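Local coordinates for probable tagatose 6-phosphate kinase (Sinorhizobium meliloti, PDB 3TXV), which probably acts in carbohydrate metabolism, tentatively as a tagatose-6-phosphate kinase, and belongs to the family of GatZ/KbaZ-like subunits of tagatose-1,6-bisphosphate aldolase, at residues Ala332-Ala335 against Lys336-Gly340; Asn99-Lys102 against His103-Ala106; Ala392-Tyr395 against Ala396-Arg399; Ala217-Phe220 against Ser221-Val224. All coordinates share one frame; numbering follows the deposited sequence.

Contact 1: residues Ala332-Ala335 against Lys336-Gly340; sequences ANWA and KYYHG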
loop_
_atom_site.group_PDB
_atom_site.type_symbol
_atom_site.label_atom_id
_atom_site.label_comp_id
_atom_site.label_asym_id
_atom_site.label_seq_id
_atom_site.Cartn_x
_atom_site.Cartn_y
_atom_site.Cartn_z
ATOM N N ALA A 332 8.700 -13.610 12.389
ATOM C CA ALA A 332 7.484 -14.013 11.636
ATOM C C ALA A 332 7.287 -13.234 10.328
ATOM O O ALA A 332 7.094 -13.839 9.279
ATOM C CB ALA A 332 6.215 -13.948 12.523
ATOM N N ASN A 333 7.416 -11.908 10.411
ATOM C CA ASN A 333 7.095 -10.997 9.328
ATOM C C ASN A 333 8.141 -10.849 8.261
ATOM O O ASN A 333 7.853 -10.293 7.187
ATOM C CB ASN A 333 6.799 -9.640 9.906
ATOM C CG ASN A 333 5.531 -9.633 10.718
ATOM O OD1 ASN A 333 4.587 -10.349 10.414
ATOM N ND2 ASN A 333 5.505 -8.831 11.768
ATOM N N TRP A 334 9.353 -11.325 8.539
ATOM C CA TRP A 334 10.387 -11.378 7.495
ATOM C C TRP A 334 10.831 -12.791 7.113
ATOM O O TRP A 334 11.513 -12.962 6.104
ATOM C CB TRP A 334 11.614 -10.472 7.823
ATOM C CG TRP A 334 12.496 -10.915 8.974
ATOM C CD1 TRP A 334 12.396 -10.505 10.245
ATOM C CD2 TRP A 334 13.592 -11.846 8.930
ATOM N NE1 TRP A 334 13.343 -11.120 11.025
ATOM C CE2 TRP A 334 14.091 -11.957 10.247
ATOM C CE3 TRP A 334 14.186 -12.619 7.908
ATOM C CZ2 TRP A 334 15.176 -12.808 10.591
ATOM C CZ3 TRP A 334 15.286 -13.468 8.238
ATOM C CH2 TRP A 334 15.756 -13.555 9.577
ATOM N N ALA A 335 10.433 -13.801 7.884
ATOM C CA ALA A 335 11.118 -15.104 7.800
ATOM C C ALA A 335 10.967 -15.804 6.439
ATOM O O ALA A 335 11.931 -16.436 5.930
ATOM C CB ALA A 335 10.708 -16.014 8.925
ATOM N N LYS A 336 9.769 -15.652 5.862
ATOM C CA LYS A 336 9.422 -16.248 4.589
ATOM C C LYS A 336 10.072 -15.524 3.426
ATOM O O LYS A 336 10.036 -16.027 2.308
ATOM C CB LYS A 336 7.894 -16.248 4.352
ATOM C CG LYS A 336 7.021 -16.911 5.439
ATOM C CD LYS A 336 5.790 -17.651 4.841
ATOM C CE LYS A 336 4.724 -16.754 4.105
ATOM N NZ LYS A 336 4.885 -16.556 2.607
ATOM N N TYR A 337 10.658 -14.355 3.679
ATOM C CA TYR A 337 11.069 -13.471 2.590
ATOM C C TYR A 337 12.542 -13.426 2.360
ATOM O O TYR A 337 12.968 -13.239 1.243
ATOM C CB TYR A 337 10.540 -12.060 2.793
ATOM C CG TYR A 337 9.053 -11.999 2.583
ATOM C CD1 TYR A 337 8.164 -12.364 3.615
ATOM C CD2 TYR A 337 8.522 -11.613 1.340
ATOM C CE1 TYR A 337 6.810 -12.347 3.421
ATOM C CE2 TYR A 337 7.145 -11.572 1.136
ATOM C CZ TYR A 337 6.307 -11.950 2.182
ATOM O OH TYR A 337 4.962 -11.924 1.984
ATOM N N TYR A 338 13.336 -13.586 3.402
ATOM C CA TYR A 338 14.781 -13.415 3.250
ATOM C C TYR A 338 15.510 -14.708 3.562
ATOM O O TYR A 338 15.396 -15.251 4.661
ATOM C CB TYR A 338 15.308 -12.283 4.138
ATOM C CG TYR A 338 14.585 -10.942 4.033
ATOM C CD1 TYR A 338 14.282 -10.376 2.792
ATOM C CD2 TYR A 338 14.231 -10.225 5.195
ATOM C CE1 TYR A 338 13.627 -9.140 2.715
ATOM C CE2 TYR A 338 13.582 -8.977 5.123
ATOM C CZ TYR A 338 13.289 -8.443 3.882
ATOM O OH TYR A 338 12.654 -7.232 3.797
ATOM N N HIS A 339 16.271 -15.189 2.586
ATOM C CA HIS A 339 16.807 -16.535 2.645
ATOM C C HIS A 339 18.314 -16.539 2.448
ATOM O O HIS A 339 18.872 -15.567 1.972
ATOM C CB HIS A 339 16.110 -17.385 1.581
ATOM C CG HIS A 339 14.620 -17.478 1.757
ATOM N ND1 HIS A 339 14.031 -17.935 2.922
ATOM C CD2 HIS A 339 13.600 -17.194 0.907
ATOM C CE1 HIS A 339 12.715 -17.929 2.782
ATOM N NE2 HIS A 339 12.426 -17.486 1.569
ATOM N N GLY A 340 18.980 -17.620 2.835
ATOM C CA GLY A 340 20.425 -17.722 2.617
ATOM C C GLY A 340 21.221 -17.612 3.891
ATOM O O GLY A 340 20.720 -17.883 4.985
#
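W334 and Y338 meet at the C-terminal end of the short, weakly bonded helix 332-335, where the chain turns into the loop before helix 342-351. The carbonyl of W334 holds this turn. Its O atom takes a good hydrogen bond from Y337 N at 2.9 Å and a weak one from Y338 N at 3.3 Å. The Y337 donor stands above the carbonyl plane. W334 has chi1 of 69°, with CG between the backbone N and the carbonyl carbon. This turns the indole to the Y338 side. The two side chains cross at about a right angle. W334 CE3 lies 3.6 Å from Y338 CD2, at the edge of the phenol ring and near its plane. Y338 CD2 is also 3.7 Å from W334 CB. Further on, H339 folds back over the turn. Its CE1 comes within 3.6 Å of A335 O, and its NE2 gives a weak hydrogen bond to K336 O. The polar ends of the main pair are tied to other parts of the chain. W334 NE1 bonds to M327 O, from helix 319-329, and Y338 OH to R356 N. Helix 342-351 lies against the pair: Q345 touches W334, R349 makes a cation-pi contact with it, and Q348 touches Y338.

Contact 2: residues Asn99-Lys102 against His103-Ala106; sequences NPWK and HLPA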
loop_
_atom_site.group_PDB
_atom_site.type_symbol
_atom_site.label_atom_id
_atom_site.label_comp_id
_atom_site.label_asym_id
_atom_site.label_seq_id
_atom_site.Cartn_x
_atom_site.Cartn_y
_atom_site.Cartn_z
ATOM N N ASN A 99 -9.476 -14.287 2.615
ATOM C CA ASN A 99 -8.041 -14.434 2.908
ATOM C C ASN A 99 -7.619 -14.537 4.380
ATOM O O ASN A 99 -6.840 -15.410 4.722
ATOM C CB ASN A 99 -7.234 -13.344 2.216
ATOM C CG ASN A 99 -5.753 -13.580 2.308
ATOM O OD1 ASN A 99 -5.185 -14.320 1.506
ATOM N ND2 ASN A 99 -5.111 -12.952 3.289
ATOM N N PRO A 100 -8.109 -13.648 5.264
ATOM C CA PRO A 100 -7.555 -13.740 6.624
ATOM C C PRO A 100 -8.065 -14.943 7.406
ATOM O O PRO A 100 -7.693 -15.126 8.580
ATOM C CB PRO A 100 -8.036 -12.454 7.292
ATOM C CG PRO A 100 -8.391 -11.564 6.175
ATOM C CD PRO A 100 -8.954 -12.457 5.123
ATOM N N TRP A 101 -8.900 -15.754 6.765
ATOM C CA TRP A 101 -9.535 -16.866 7.447
ATOM C C TRP A 101 -9.530 -18.046 6.540
ATOM O O TRP A 101 -10.365 -18.942 6.686
ATOM C CB TRP A 101 -10.976 -16.531 7.804
ATOM C CG TRP A 101 -11.094 -15.395 8.744
ATOM C CD1 TRP A 101 -10.822 -15.405 10.070
ATOM C CD2 TRP A 101 -11.522 -14.071 8.427
ATOM N NE1 TRP A 101 -11.058 -14.159 10.616
ATOM C CE2 TRP A 101 -11.487 -13.323 9.621
ATOM C CE3 TRP A 101 -11.923 -13.439 7.246
ATOM C CZ2 TRP A 101 -11.828 -11.973 9.669
ATOM C CZ3 TRP A 101 -12.286 -12.098 7.304
ATOM C CH2 TRP A 101 -12.230 -11.385 8.509
ATOM N N LYS A 102 -8.580 -18.053 5.610
ATOM C CA LYS A 102 -8.551 -19.062 4.574
ATOM C C LYS A 102 -8.134 -20.457 5.070
ATOM O O LYS A 102 -8.363 -21.479 4.407
ATOM C CB LYS A 102 -7.708 -18.578 3.411
ATOM C CG LYS A 102 -6.224 -18.587 3.634
ATOM C CD LYS A 102 -5.540 -18.144 2.340
ATOM C CE LYS A 102 -4.194 -18.796 2.145
ATOM N NZ LYS A 102 -3.268 -17.713 1.746
ATOM N N HIS A 103 -7.557 -20.509 6.259
ATOM C CA HIS A 103 -7.296 -21.806 6.883
ATOM C C HIS A 103 -8.593 -22.499 7.295
ATOM O O HIS A 103 -8.613 -23.723 7.457
ATOM C CB HIS A 103 -6.394 -21.638 8.089
ATOM C CG HIS A 103 -6.867 -20.584 9.026
ATOM N ND1 HIS A 103 -7.484 -20.876 10.220
ATOM C CD2 HIS A 103 -6.852 -19.233 8.929
ATOM C CE1 HIS A 103 -7.802 -19.750 10.839
ATOM N NE2 HIS A 103 -7.434 -18.739 10.074
ATOM N N LEU A 104 -9.668 -21.716 7.454
ATOM C CA LEU A 104 -10.995 -22.273 7.825
ATOM C C LEU A 104 -11.793 -22.851 6.654
ATOM O O LEU A 104 -11.440 -22.631 5.486
ATOM C CB LEU A 104 -11.826 -21.257 8.607
ATOM C CG LEU A 104 -11.178 -20.839 9.922
ATOM C CD1 LEU A 104 -11.907 -19.635 10.581
ATOM C CD2 LEU A 104 -11.048 -22.054 10.870
ATOM N N PRO A 105 -12.836 -23.652 6.960
ATOM C CA PRO A 105 -13.704 -24.145 5.877
ATOM C C PRO A 105 -14.528 -23.000 5.268
ATOM O O PRO A 105 -14.918 -22.066 5.984
ATOM C CB PRO A 105 -14.609 -25.175 6.575
ATOM C CG PRO A 105 -13.864 -25.569 7.813
ATOM C CD PRO A 105 -13.134 -24.330 8.242
ATOM N N ALA A 106 -14.773 -23.109 3.964
ATOM C CA ALA A 106 -15.316 -22.060 3.119
ATOM C C ALA A 106 -16.579 -21.380 3.632
ATOM O O ALA A 106 -16.674 -20.160 3.583
ATOM C CB ALA A 106 -15.564 -22.611 1.729
#
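P100 and W101 both approach the H103 ring through their backbone. P100 O lies 3.9 Å from H103 NE2, at the edge of the imidazole and near its plane. The pyrrolidine ring of P100 serves its neighbour instead. P100 CB stands 3.9 Å above the indole plane of W101, over its centre, and P100 also touches C54 and N55.

The W101 carbonyl anchors the turn. Its O atom accepts a hydrogen bond from L104 N at 3.0 Å, with an N-H...O angle of 150°. The donor sits well above the carbonyl plane. This bond closes a type I beta turn from W101 to L104. The same oxygen also lies over one face of the H103 ring, and L104 CB packs against it at 3.3 Å. The W101 and L104 side chains meet more loosely, CB to CD1 at 4.3 Å. The indole itself leads away, toward Q59 and D60.

K102 is the first corner of the turn. Its N bonds back to N99 O, and its backbone is also hydrogen-bonded to A137. K102 and H103 both have CG between the backbone N and the carbonyl carbon, with chi1 of 74° and 50°. Of the two side chains, only the imidazole of H103 lies back against the W101 backbone, with CD2 3.8 Å from W101 C.

P105 follows as the N-cap residue of helix 106-121. Lying between strand 89-96 and helix 106-121, the turn is part of a beta-alpha loop of a (beta/alpha)8 barrel.

Contact 3: residues Ala392-Tyr395 against Ala396-Arg399; sequences AGSY and ARVR
Y395 and R399 form the apolar part of the contact, a CH-pi interaction. R399 CG lies 3.9 Å from the centroid of the Y395 ring, 20° off the ring normal, and so over one face. The two side chains run side by side and point the same way. Y395 has its CG anti to the backbone N and beside the carbonyl carbon (chi1 -173°), which sets the ring alongside R399. R399 bends at chi2 and again at chi3, which wraps its chain past the phenol. R399 CD ends up 3.6 Å from Y395 CZ. The ring and guanidinium planes are 60° apart, and Y395 CE2 lies in the guanidinium plane at its edge.

Backbone hydrogen bonds come next. R399 N bonds to Y395 O at 2.9 Å, with the donor nearly along the C=O axis. This is the i to i+4 bond of an alpha-helix, here the short helix 395-399. V398 N bonds to S394 O one residue earlier, but the position of that oxygen is less sure. Helix 395-399 follows the loop after helix 384-390 and packs between that helix and helix 407-424. V398 touches I387 on the first and L410 on the second.

Two weak side-chain hydrogen bonds complete the set. R399 NH1 donates to Y395 OH at 3.1 Å. R397 NH2 donates to G393 O at 2.8 Å, with a bent geometry. The R397 guanidinium has S394 CA over one face. Its stronger polar partner lies outside the two segments: NH1 bonds to A413 O of helix 407-424.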
loop_
_atom_site.group_PDB
_atom_site.type_symbol
_atom_site.label_atom_id
_atom_site.label_comp_id
_atom_site.label_asym_id
_atom_site.label_seq_id
_atom_site.Cartn_x
_atom_site.Cartn_y
_atom_site.Cartn_z
ATOM N N ALA A 392 21.067 12.614 0.911
ATOM C CA ALA A 392 21.472 13.338 -0.308
ATOM C C ALA A 392 20.275 13.786 -1.170
ATOM O O ALA A 392 20.352 14.799 -1.888
ATOM C CB ALA A 392 22.459 12.483 -1.144
ATOM N N GLY A 393 19.176 13.021 -1.070
ATOM C CA GLY A 393 17.975 13.243 -1.869
ATOM C C GLY A 393 17.194 14.449 -1.416
ATOM O O GLY A 393 16.328 14.938 -2.153
ATOM N N SER A 394 17.481 14.950 -0.215
ATOM C CA SER A 394 16.896 16.208 0.202
ATOM C C SER A 394 17.795 17.427 0.052
ATOM O O SER A 394 17.365 18.560 0.343
ATOM C CB SER A 394 16.414 16.087 1.613
ATOM O OG SER A 394 15.394 15.119 1.613
ATOM N N TYR A 395 19.034 17.206 -0.400
ATOM C CA TYR A 395 20.028 18.287 -0.519
ATOM C C TYR A 395 19.599 19.433 -1.432
ATOM O O TYR A 395 19.416 20.532 -0.959
ATOM C CB TYR A 395 21.414 17.751 -0.922
ATOM C CG TYR A 395 22.468 18.813 -0.874
ATOM C CD1 TYR A 395 22.907 19.334 0.353
ATOM C CD2 TYR A 395 22.999 19.323 -2.042
ATOM C CE1 TYR A 395 23.853 20.322 0.390
ATOM C CE2 TYR A 395 23.936 20.317 -2.019
ATOM C CZ TYR A 395 24.362 20.810 -0.814
ATOM O OH TYR A 395 25.310 21.798 -0.820
ATOM N N ALA A 396 19.413 19.164 -2.718
ATOM C CA ALA A 396 18.917 20.166 -3.666
ATOM C C ALA A 396 17.699 20.925 -3.110
ATOM O O ALA A 396 17.640 22.168 -3.174
ATOM C CB ALA A 396 18.599 19.531 -5.016
ATOM N N ARG A 397 16.739 20.190 -2.551
ATOM C CA ARG A 397 15.575 20.832 -1.971
ATOM C C ARG A 397 15.888 21.697 -0.745
ATOM O O ARG A 397 15.290 22.771 -0.582
ATOM C CB ARG A 397 14.470 19.825 -1.677
ATOM C CG ARG A 397 13.594 19.548 -2.874
ATOM C CD ARG A 397 12.535 18.515 -2.546
ATOM N NE ARG A 397 13.160 17.210 -2.574
ATOM C CZ ARG A 397 12.850 16.181 -1.798
ATOM N NH1 ARG A 397 11.883 16.267 -0.878
ATOM N NH2 ARG A 397 13.530 15.056 -1.957
ATOM N N VAL A 398 16.812 21.250 0.105
ATOM C CA VAL A 398 17.271 22.096 1.204
ATOM C C VAL A 398 17.983 23.379 0.711
ATOM O O VAL A 398 17.846 24.449 1.314
ATOM C CB VAL A 398 18.216 21.348 2.131
ATOM C CG1 VAL A 398 18.753 22.292 3.246
ATOM C CG2 VAL A 398 17.525 20.142 2.716
ATOM N N ARG A 399 18.735 23.277 -0.377
ATOM C CA ARG A 399 19.414 24.455 -0.897
ATOM C C ARG A 399 18.410 25.506 -1.414
ATOM O O ARG A 399 18.536 26.702 -1.095
ATOM C CB ARG A 399 20.429 24.072 -1.974
ATOM C CG ARG A 399 21.612 23.233 -1.429
ATOM C CD ARG A 399 22.678 24.045 -0.695
ATOM N NE ARG A 399 23.141 25.166 -1.521
ATOM C CZ ARG A 399 23.961 25.071 -2.568
ATOM N NH1 ARG A 399 24.443 23.877 -2.953
ATOM N NH2 ARG A 399 24.294 26.169 -3.244
#

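Contact 4: residues Ala217-Phe220 against Ser221-Val224; sequences AGAF and SRVV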
loop_
_atom_site.group_PDB
_atom_site.type_symbol
_atom_site.label_atom_id
_atom_site.label_comp_id
_atom_site.label_asym_id
_atom_site.label_seq_id
_atom_site.Cartn_x
_atom_site.Cartn_y
_atom_site.Cartn_z
ATOM N N ALA A 217 -26.696 -6.514 -9.619
ATOM C CA ALA A 217 -26.356 -5.959 -10.909
ATOM C C ALA A 217 -26.092 -4.502 -10.745
ATOM O O ALA A 217 -25.324 -3.948 -11.493
ATOM C CB ALA A 217 -27.453 -6.148 -11.855
ATOM N N GLY A 218 -26.839 -3.854 -9.879
ATOM C CA GLY A 218 -26.596 -2.476 -9.555
ATOM C C GLY A 218 -25.212 -2.221 -9.014
ATOM O O GLY A 218 -24.649 -1.240 -9.391
ATOM N N ALA A 219 -24.638 -3.066 -8.172
ATOM C CA ALA A 219 -23.262 -2.864 -7.765
ATOM C C ALA A 219 -22.313 -3.070 -8.939
ATOM O O ALA A 219 -21.353 -2.316 -9.091
ATOM C CB ALA A 219 -22.901 -3.762 -6.596
ATOM N N PHE A 220 -22.590 -4.056 -9.789
ATOM C CA PHE A 220 -21.673 -4.345 -10.885
ATOM C C PHE A 220 -21.442 -3.172 -11.810
ATOM O O PHE A 220 -20.409 -3.106 -12.461
ATOM C CB PHE A 220 -22.112 -5.542 -11.720
ATOM C CG PHE A 220 -21.151 -5.881 -12.820
ATOM C CD1 PHE A 220 -20.037 -6.681 -12.568
ATOM C CD2 PHE A 220 -21.336 -5.380 -14.107
ATOM C CE1 PHE A 220 -19.115 -7.000 -13.599
ATOM C CE2 PHE A 220 -20.414 -5.680 -15.149
ATOM C CZ PHE A 220 -19.304 -6.494 -14.887
ATOM N N SER A 221 -22.410 -2.265 -11.895
ATOM C CA SER A 221 -22.255 -1.081 -12.733
ATOM C C SER A 221 -21.216 -0.130 -12.131
ATOM O O SER A 221 -20.607 0.668 -12.857
ATOM C CB SER A 221 -23.597 -0.363 -12.935
ATOM O OG SER A 221 -24.198 -0.011 -11.699
ATOM N N ARG A 222 -21.027 -0.232 -10.814
ATOM C CA ARG A 222 -20.052 0.557 -10.082
ATOM C C ARG A 222 -18.742 -0.198 -9.911
ATOM O O ARG A 222 -17.920 0.166 -9.053
ATOM C CB ARG A 222 -20.599 0.939 -8.709
ATOM C CG ARG A 222 -21.681 2.005 -8.738
ATOM C CD ARG A 222 -22.103 2.429 -7.350
ATOM N NE ARG A 222 -22.755 1.342 -6.614
ATOM C CZ ARG A 222 -24.051 1.037 -6.720
ATOM N NH1 ARG A 222 -24.856 1.743 -7.529
ATOM N NH2 ARG A 222 -24.553 0.025 -6.021
ATOM N N VAL A 223 -18.542 -1.246 -10.713
ATOM C CA VAL A 223 -17.245 -1.898 -10.758
ATOM C C VAL A 223 -16.394 -1.103 -11.716
ATOM O O VAL A 223 -16.668 -1.048 -12.926
ATOM C CB VAL A 223 -17.294 -3.365 -11.217
ATOM C CG1 VAL A 223 -15.884 -3.866 -11.533
ATOM C CG2 VAL A 223 -17.923 -4.269 -10.154
ATOM N N VAL A 224 -15.355 -0.471 -11.183
ATOM C CA VAL A 224 -14.628 0.515 -11.955
ATOM C C VAL A 224 -13.278 0.023 -12.411
ATOM O O VAL A 224 -12.564 0.753 -13.119
ATOM C CB VAL A 224 -14.507 1.851 -11.209
ATOM C CG1 VAL A 224 -15.878 2.473 -11.024
ATOM C CG2 VAL A 224 -13.848 1.674 -9.884
#
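S221 has chi1 of 56°, with OG between the backbone N and the carbonyl carbon. This swings the hydroxyl back to G218, where OG donates to G218 O at 2.7 Å. The donor is tilted 29° from the carbonyl plane. F220 has CG opposite the backbone N (chi1 -178°), beside the carbonyl carbon, and its CD1 reaches V223 CG2 at 4.0 Å. The two side chains cross obliquely. The F220 ring also stacks edge-to-face on F211 of helix 197-214.

R222 bends at chi3, which brings its guanidinium back against G218 and A219. G218 O sits 3.3 Å above the guanidinium plane, toward its rim. The main polar partner of R222 is E160, in a salt bridge through NH2.

The backbone bonds shorten in span along the chain. The weak bond from S221 N to A217 O reaches back four residues. Those from R222 N to A219 O, at 2.7 Å, and from V223 N to F220 O, at 3.2 Å, reach back three. The last closes a type I beta turn from F220 to V223. V223 packs on Y173 and I175 of strand 172-176, and V224 is backbone-bonded to Y173 and V261. The whole forms an alpha-beta loop of the (beta/alpha)8 barrel, leading from helix 217-220 into strand 223-227.

All four contacts are local, within continuous stretches of one chain. Contacts 2 and 4 belong to the barrel, with centres about 26 Å apart. Contact 2 leaves strand 89-96, and contact 4 enters strand 223-227. Contacts 1 and 3 lie among the helices after the last barrel strand, about 34 Å apart between centres. Contacts 1 and 2 come nearest, with closest atoms about 8 Å apart but no touch. Contact 3 is remote from the barrel pair, about 48 Å from contact 2 and 46 Å from contact 4, centre to centre. H95, E178 and H265 might form a metal site, though this is unconfirmed. The side chain of P100 in contact 2 lies near them without touching.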